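Local coordinates for protein PBP5 (Haemophilus influenzae, PDB 3A3J) that removes C-terminal D-alanyl residues from sugar-peptide cell-wall precursors as a penicillin-binding D-alanyl-D-alanine carboxypeptidase, at residues K39-Y44 with E120-Y125; S76-D81 with N101-A106; D90-V95 with V105-H110. One frame throughout, in Å; residues are numbered along the deposited sequence.

Contact 1. Residues K39-Y44 with E120-Y125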
# COMPACT_ATOMS: atom_id res chain seq x y z
N LYS A 39 -8.67 -7.69 5.66
CA LYS A 39 -7.73 -7.73 6.83
C LYS A 39 -6.51 -6.82 6.75
O LYS A 39 -5.82 -6.57 7.78
CB LYS A 39 -7.28 -9.17 7.14
CG LYS A 39 -8.52 -9.99 7.60
CD LYS A 39 -8.31 -11.48 7.49
CE LYS A 39 -9.51 -12.27 8.10
NZ LYS A 39 -10.45 -12.56 7.01
N MET A 40 -6.14 -6.44 5.54
CA MET A 40 -5.07 -5.43 5.38
C MET A 40 -5.46 -4.08 6.05
O MET A 40 -4.69 -3.53 6.80
CB MET A 40 -4.82 -5.18 3.85
CG MET A 40 -3.85 -6.25 3.28
SD MET A 40 -3.83 -6.20 1.51
CE MET A 40 -3.71 -4.47 0.94
N MET A 41 -6.67 -3.60 5.79
CA MET A 41 -7.18 -2.38 6.50
C MET A 41 -7.27 -2.60 8.01
O MET A 41 -6.75 -1.81 8.83
CB MET A 41 -8.54 -1.91 5.93
CG MET A 41 -9.01 -0.49 6.52
SD MET A 41 -7.70 0.77 6.48
CE MET A 41 -8.08 1.38 4.89
N THR A 42 -7.84 -3.73 8.40
CA THR A 42 -7.85 -4.07 9.86
C THR A 42 -6.48 -4.00 10.50
O THR A 42 -6.29 -3.44 11.59
CB THR A 42 -8.46 -5.50 10.13
OG1 THR A 42 -9.80 -5.55 9.60
CG2 THR A 42 -8.46 -5.81 11.62
N SER A 43 -5.48 -4.61 9.85
CA SER A 43 -4.09 -4.52 10.38
C SER A 43 -3.51 -3.10 10.30
O SER A 43 -2.65 -2.74 11.09
CB SER A 43 -3.19 -5.47 9.55
OG SER A 43 -3.98 -6.69 9.35
N TYR A 44 -3.91 -2.35 9.29
CA TYR A 44 -3.54 -0.92 9.22
C TYR A 44 -4.01 -0.19 10.53
O TYR A 44 -3.18 0.32 11.31
CB TYR A 44 -4.08 -0.23 7.94
CG TYR A 44 -3.47 1.19 7.82
CD1 TYR A 44 -2.22 1.38 7.21
CD2 TYR A 44 -4.08 2.29 8.44
CE1 TYR A 44 -1.62 2.67 7.13
CE2 TYR A 44 -3.51 3.58 8.37
CZ TYR A 44 -2.28 3.76 7.69
OH TYR A 44 -1.68 5.00 7.61
N GLU A 120 -15.58 1.75 11.66
CA GLU A 120 -15.76 3.12 11.25
C GLU A 120 -14.38 3.77 11.14
O GLU A 120 -14.19 4.64 10.29
CB GLU A 120 -16.67 3.83 12.25
CG GLU A 120 -17.40 4.92 11.64
CD GLU A 120 -17.97 4.54 10.26
OE1 GLU A 120 -18.59 3.46 10.08
OE2 GLU A 120 -17.82 5.38 9.35
N THR A 121 -13.46 3.37 12.02
CA THR A 121 -12.06 3.73 11.88
C THR A 121 -11.43 3.22 10.56
O THR A 121 -10.58 3.91 9.95
CB THR A 121 -11.27 3.23 13.05
OG1 THR A 121 -11.76 3.88 14.20
CG2 THR A 121 -9.78 3.60 12.95
N MET A 122 -11.86 2.04 10.12
CA MET A 122 -11.40 1.46 8.89
C MET A 122 -11.83 2.41 7.82
O MET A 122 -11.07 2.69 6.88
CB MET A 122 -12.05 0.05 8.62
CG MET A 122 -11.54 -1.08 9.54
SD MET A 122 -12.56 -2.56 9.25
CE MET A 122 -11.69 -3.33 7.83
N ASN A 123 -13.07 2.89 7.94
CA ASN A 123 -13.63 3.75 6.89
C ASN A 123 -13.07 5.17 7.02
O ASN A 123 -12.94 5.83 6.05
CB ASN A 123 -15.14 3.75 6.83
CG ASN A 123 -15.69 2.43 6.30
OD1 ASN A 123 -15.10 1.82 5.42
ND2 ASN A 123 -16.84 1.98 6.83
N LYS A 124 -12.66 5.55 8.21
CA LYS A 124 -11.94 6.80 8.37
C LYS A 124 -10.77 6.72 7.39
O LYS A 124 -10.59 7.62 6.58
CB LYS A 124 -11.42 7.01 9.82
CG LYS A 124 -10.67 8.36 10.04
CD LYS A 124 -9.94 8.52 11.41
CE LYS A 124 -8.79 7.61 11.61
NZ LYS A 124 -8.27 7.67 13.05
N TYR A 125 -9.97 5.63 7.46
CA TYR A 125 -8.70 5.57 6.71
C TYR A 125 -8.97 5.46 5.22
O TYR A 125 -8.16 5.86 4.40
CB TYR A 125 -7.85 4.44 7.21
CG TYR A 125 -7.19 4.72 8.54
CD1 TYR A 125 -6.38 5.84 8.73
CD2 TYR A 125 -7.41 3.89 9.61
CE1 TYR A 125 -5.77 6.09 9.92
CE2 TYR A 125 -6.82 4.15 10.81
CZ TYR A 125 -6.02 5.25 10.96
OH TYR A 125 -5.41 5.45 12.18
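M41, T42 and Y44 on one helix meet M122 and Y125 on another, and the two short helical segments stand almost perpendicular (94° between their N-to-C directions, axes 9.5 Å apart). M41 sits between M122 and Y125 and touches both. Its CG lies 3.7 Å from M122 CB, the two methionines running alongside each other in opposite senses. Bends at the second and third torsions of M41 then fold the thioether over the backbone of M122 and bring SD to 3.7 Å from Y125 CB. SD is also 5.5 Å from the centre of the Y125 ring and well off its normal, an oblique Met-aromatic contact. M122 reaches back: its extended chain turns only at the end, and CE comes to rest 3.4 Å from T42 OG1, a hydroxyl whose polar partner is the carbonyl oxygen of P139. Beyond M41 along the same helix, Y44 and Y125 form a T-shaped pair, ring planes at 76° and centroids 4.9 Å apart. Y44 swings CG anti to its backbone N (chi1 -171°), which drives the CE2 edge of its ring onto the Y125 face, 3.6 Å above the plane and over the centre. Y44 OH is anchored by D164. All five of these residues are buried. The far side of helix 115-128 is looser: E120 and K124 are exposed, T121 and N123 partly so, and none of them touches the segment 39-44. K124 nonetheless lays its CE against the second face of the Y125 ring, toward the rim. Helix 38-51 carries K39, probably the catalytic proton acceptor, three residues after S36, the probable acyl-ester nucleophile. A buried helix headed by this SxxK motif is a hallmark of the serine penicillin-binding protein and beta-lactamase fold.

Contact 2. Residues S76-D81 with N101-A106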
# COMPACT_ATOMS: atom_id res chain seq x y z
N SER A 76 -11.45 -18.95 8.09
CA SER A 76 -10.14 -19.00 8.67
C SER A 76 -10.06 -18.42 10.06
O SER A 76 -10.76 -17.47 10.43
CB SER A 76 -9.09 -18.37 7.72
OG SER A 76 -9.29 -16.96 7.60
N LYS A 77 -9.16 -18.97 10.84
CA LYS A 77 -9.22 -18.68 12.23
C LYS A 77 -7.93 -19.03 12.88
O LYS A 77 -7.17 -19.92 12.39
CB LYS A 77 -10.43 -19.44 12.86
CG LYS A 77 -10.34 -20.94 12.75
CD LYS A 77 -11.75 -21.62 12.73
CE LYS A 77 -12.26 -21.60 14.14
NZ LYS A 77 -13.46 -22.44 14.22
N MET A 78 -7.68 -18.38 13.99
CA MET A 78 -6.52 -18.69 14.76
C MET A 78 -6.80 -19.68 15.94
O MET A 78 -5.90 -20.09 16.65
CB MET A 78 -5.83 -17.39 15.15
CG MET A 78 -5.65 -17.08 16.59
SD MET A 78 -4.89 -15.48 16.67
CE MET A 78 -3.66 -15.69 17.97
N PHE A 79 -8.05 -20.11 16.06
CA PHE A 79 -8.51 -21.00 17.17
C PHE A 79 -8.47 -20.43 18.58
O PHE A 79 -7.94 -21.09 19.47
CB PHE A 79 -7.90 -22.41 17.11
CG PHE A 79 -8.13 -23.09 15.81
CD1 PHE A 79 -9.25 -23.89 15.61
CD2 PHE A 79 -7.22 -22.92 14.75
CE1 PHE A 79 -9.47 -24.50 14.37
CE2 PHE A 79 -7.43 -23.52 13.53
CZ PHE A 79 -8.53 -24.31 13.31
N LEU A 80 -9.08 -19.24 18.77
CA LEU A 80 -9.16 -18.57 20.10
C LEU A 80 -10.19 -19.30 20.95
O LEU A 80 -11.34 -19.46 20.51
CB LEU A 80 -9.58 -17.10 19.97
CG LEU A 80 -8.63 -16.20 19.15
CD1 LEU A 80 -9.14 -14.80 19.16
CD2 LEU A 80 -7.17 -16.24 19.66
N ASP A 81 -9.79 -19.75 22.13
CA ASP A 81 -10.73 -20.47 23.04
C ASP A 81 -11.39 -19.53 24.05
O ASP A 81 -10.79 -18.56 24.51
CB ASP A 81 -10.02 -21.57 23.81
CG ASP A 81 -9.75 -22.76 22.94
OD1 ASP A 81 -10.53 -22.99 21.98
OD2 ASP A 81 -8.74 -23.42 23.18
N ASN A 101 -10.18 -15.03 11.59
CA ASN A 101 -11.46 -14.23 11.73
C ASN A 101 -11.83 -13.87 13.18
O ASN A 101 -12.32 -12.75 13.50
CB ASN A 101 -12.61 -14.89 10.99
CG ASN A 101 -12.48 -14.70 9.51
OD1 ASN A 101 -11.81 -13.77 9.07
ND2 ASN A 101 -13.08 -15.57 8.73
N ASP A 102 -11.54 -14.85 14.04
CA ASP A 102 -11.76 -14.72 15.46
C ASP A 102 -10.78 -13.68 15.97
O ASP A 102 -11.15 -12.80 16.76
CB ASP A 102 -11.59 -16.10 16.20
CG ASP A 102 -10.29 -16.86 15.79
OD1 ASP A 102 -9.44 -16.33 14.99
OD2 ASP A 102 -10.14 -18.00 16.29
N ALA A 103 -9.54 -13.73 15.49
CA ALA A 103 -8.56 -12.69 15.91
C ALA A 103 -8.96 -11.28 15.52
O ALA A 103 -8.62 -10.37 16.24
CB ALA A 103 -7.20 -12.94 15.32
N THR A 104 -9.66 -11.09 14.39
CA THR A 104 -9.96 -9.75 14.01
C THR A 104 -11.08 -9.13 14.93
O THR A 104 -11.08 -7.90 15.26
CB THR A 104 -10.40 -9.63 12.58
OG1 THR A 104 -11.63 -10.30 12.43
CG2 THR A 104 -9.43 -10.23 11.63
N VAL A 105 -12.07 -9.96 15.27
CA VAL A 105 -13.11 -9.54 16.18
C VAL A 105 -12.49 -9.23 17.53
O VAL A 105 -12.74 -8.15 18.10
CB VAL A 105 -14.17 -10.63 16.30
CG1 VAL A 105 -15.04 -10.38 17.53
CG2 VAL A 105 -15.02 -10.62 15.01
N ALA A 106 -11.62 -10.13 18.03
CA ALA A 106 -10.95 -9.84 19.27
C ALA A 106 -10.24 -8.48 19.23
O ALA A 106 -10.29 -7.72 20.25
CB ALA A 106 -9.98 -10.89 19.65
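D102 holds CG between its backbone N and carbonyl carbon (chi1 48°), which turns the carboxylate out of its helix and up against the backbone of M78 and L80. The loop gives one amide bond to each oxygen. M78 N gives OD1 a nearly straight bond (2.9 Å, 176°) on the syn side of the carboxylate, whereas L80 N reaches OD2 at 3.0 Å from above the carboxylate plane. OD1 also accepts a bent bond from A103 N in its own helix on the anti side, so the group is tied to both segments, and the two loop bonds limit its rotation. One residue earlier, N101 N donates to S76 O at 2.8 Å, fastening the start of the helix to the loop. Beside these polar links M78 SD touches A103 CB at 3.7 Å, and L80 lays CD1 along the D102 backbone and 4.0 Å from A106 CB. The polar ends of S76 and N101 look to the active site: S76 OG bonds S99 O, while the N101 amide bonds S75 OG. With S99, probably catalytic, N101 makes up the SxN motif of penicillin-binding proteins, here braced by a neighbouring loop.

Contact 3. Residues D90-V95 with V105-H110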
# COMPACT_ATOMS: atom_id res chain seq x y z
N ASP A 90 0.00 -11.70 19.47
CA ASP A 90 -0.51 -12.95 18.86
C ASP A 90 -1.66 -12.67 18.01
O ASP A 90 -1.79 -13.24 16.91
CB ASP A 90 -0.93 -14.01 19.91
CG ASP A 90 0.27 -14.74 20.50
OD1 ASP A 90 1.28 -14.75 19.79
OD2 ASP A 90 0.24 -15.31 21.62
N LEU A 91 -2.55 -11.80 18.48
CA LEU A 91 -3.77 -11.59 17.71
C LEU A 91 -3.47 -11.01 16.32
O LEU A 91 -4.01 -11.40 15.34
CB LEU A 91 -4.75 -10.70 18.48
CG LEU A 91 -5.37 -11.28 19.78
CD1 LEU A 91 -6.12 -10.16 20.47
CD2 LEU A 91 -6.32 -12.38 19.32
N ASN A 92 -2.66 -9.99 16.30
CA ASN A 92 -2.26 -9.29 15.09
C ASN A 92 -1.46 -10.23 14.13
O ASN A 92 -1.81 -10.39 12.95
CB ASN A 92 -1.39 -8.12 15.53
CG ASN A 92 -1.28 -7.06 14.45
OD1 ASN A 92 -0.25 -6.43 14.36
ND2 ASN A 92 -2.28 -6.94 13.58
N ARG A 93 -0.50 -10.95 14.70
CA ARG A 93 0.19 -11.99 13.93
C ARG A 93 -0.85 -12.93 13.36
O ARG A 93 -0.82 -13.23 12.16
CB ARG A 93 1.28 -12.68 14.80
CG ARG A 93 2.09 -13.81 14.17
CD ARG A 93 3.65 -13.60 14.33
NE ARG A 93 3.89 -12.99 15.60
CZ ARG A 93 4.80 -12.08 15.84
NH1 ARG A 93 5.64 -11.64 14.90
NH2 ARG A 93 4.84 -11.61 17.03
N GLY A 94 -1.87 -13.31 14.13
CA GLY A 94 -2.84 -14.25 13.59
C GLY A 94 -3.69 -13.68 12.46
O GLY A 94 -4.10 -14.41 11.54
N VAL A 95 -4.11 -12.41 12.60
CA VAL A 95 -4.79 -11.72 11.49
C VAL A 95 -3.86 -11.64 10.25
O VAL A 95 -4.27 -11.92 9.16
CB VAL A 95 -5.09 -10.23 11.89
CG1 VAL A 95 -5.60 -9.44 10.66
CG2 VAL A 95 -6.08 -10.19 13.10
N VAL A 105 -12.07 -9.96 15.27
CA VAL A 105 -13.11 -9.54 16.18
C VAL A 105 -12.49 -9.23 17.53
O VAL A 105 -12.74 -8.15 18.10
CB VAL A 105 -14.17 -10.63 16.30
CG1 VAL A 105 -15.04 -10.38 17.53
CG2 VAL A 105 -15.02 -10.62 15.01
N ALA A 106 -11.62 -10.13 18.03
CA ALA A 106 -10.95 -9.84 19.27
C ALA A 106 -10.24 -8.48 19.23
O ALA A 106 -10.29 -7.72 20.25
CB ALA A 106 -9.98 -10.89 19.65
N LEU A 107 -9.49 -8.21 18.15
CA LEU A 107 -8.79 -6.90 18.05
C LEU A 107 -9.75 -5.70 17.89
O LEU A 107 -9.56 -4.69 18.50
CB LEU A 107 -7.76 -6.87 16.92
CG LEU A 107 -6.51 -7.67 17.24
CD1 LEU A 107 -5.72 -8.10 15.95
CD2 LEU A 107 -5.63 -6.98 18.26
N ALA A 108 -10.72 -5.81 17.01
CA ALA A 108 -11.64 -4.76 16.84
C ALA A 108 -12.25 -4.31 18.21
O ALA A 108 -12.37 -3.08 18.49
CB ALA A 108 -12.79 -5.19 15.87
N GLU A 109 -12.71 -5.30 18.99
CA GLU A 109 -13.30 -5.01 20.31
C GLU A 109 -12.26 -4.46 21.26
O GLU A 109 -12.55 -3.55 22.04
CB GLU A 109 -13.97 -6.27 20.88
CG GLU A 109 -15.10 -6.72 19.93
CD GLU A 109 -15.91 -7.88 20.45
OE1 GLU A 109 -15.39 -8.58 21.32
OE2 GLU A 109 -17.04 -8.11 19.98
N HIS A 110 -11.05 -4.97 21.23
CA HIS A 110 -10.08 -4.39 22.16
C HIS A 110 -9.76 -2.91 21.86
O HIS A 110 -9.46 -2.13 22.78
CB HIS A 110 -8.80 -5.23 22.17
CG HIS A 110 -7.69 -4.70 23.04
ND1 HIS A 110 -7.75 -4.70 24.42
CD2 HIS A 110 -6.45 -4.24 22.74
CE1 HIS A 110 -6.61 -4.25 24.93
NE2 HIS A 110 -5.81 -3.94 23.93
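The flat group in this contact is the peptide linking L91 to N92, and L107 lies over one face of it: L107 CD1 is 3.7 Å from L91 C and 3.6 Å from N92 N, almost directly above the plane. That methyl is pressed at the same time against the V95 side chain, with CG2 3.6 Å away, so a single branch of L107 fills the groove between the backbone at L91-N92 and the valine one turn on. L107 gets there with CG anti to its carbonyl carbon (chi1 -73°), which carries both branches over to helix 88-98. Its second branch, CD2, serves L91, approaching L91 CD1 to 3.9 Å. The two leucines slide past one another in opposite directions, L91 CB resting 3.7 Å from L107 CG. At its own tip L91 spreads both methyls over A106, each 4.0 Å from the A106 CB. Side-chain contacts are mainly between aliphatic groups, with the backbone at N92 as the polar exception; all five touching residues are buried. V95 divides its methyls: CG2 faces L107, while CG1 leads toward helix 38-51. The two short segments run at 131° to each other with their axes 9.9 Å apart, an oblique and roughly antiparallel helix pair joined by a very short connection that holds S99. Around this hairpin, helix 38-51 closes one side, with V46 against N92 and L107 and with K39 and S43 against V95. Strand 176-179 meets helix 88-98 through F177, which touches D90 and R93, while V115 and F118 of helix 115-128 pack on A108 of helix 101-112.

Overall arrangement
Contacts 2 and 3 share helix 101-112 and lie side by side, centres about 7 Å apart; A103 CB of contact 2 comes within 3.5 Å of L91 O of contact 3. Contact 1 is farther off, its centre about 13 Å from that of contact 3 and 17 Å from that of contact 2, but helix 38-51 bridges the gap. S43 OG lies 3.5 Å from V95 CG1, and K39 NZ lies 2.8 Å from N101 OD1, a weak bond at best. K39 also bonds S36, and V95 O is weakly bonded to K202, a probable substrate-binding residue. The three contacts thus join the helices that bring the SxxK and SxN motifs together in the active site.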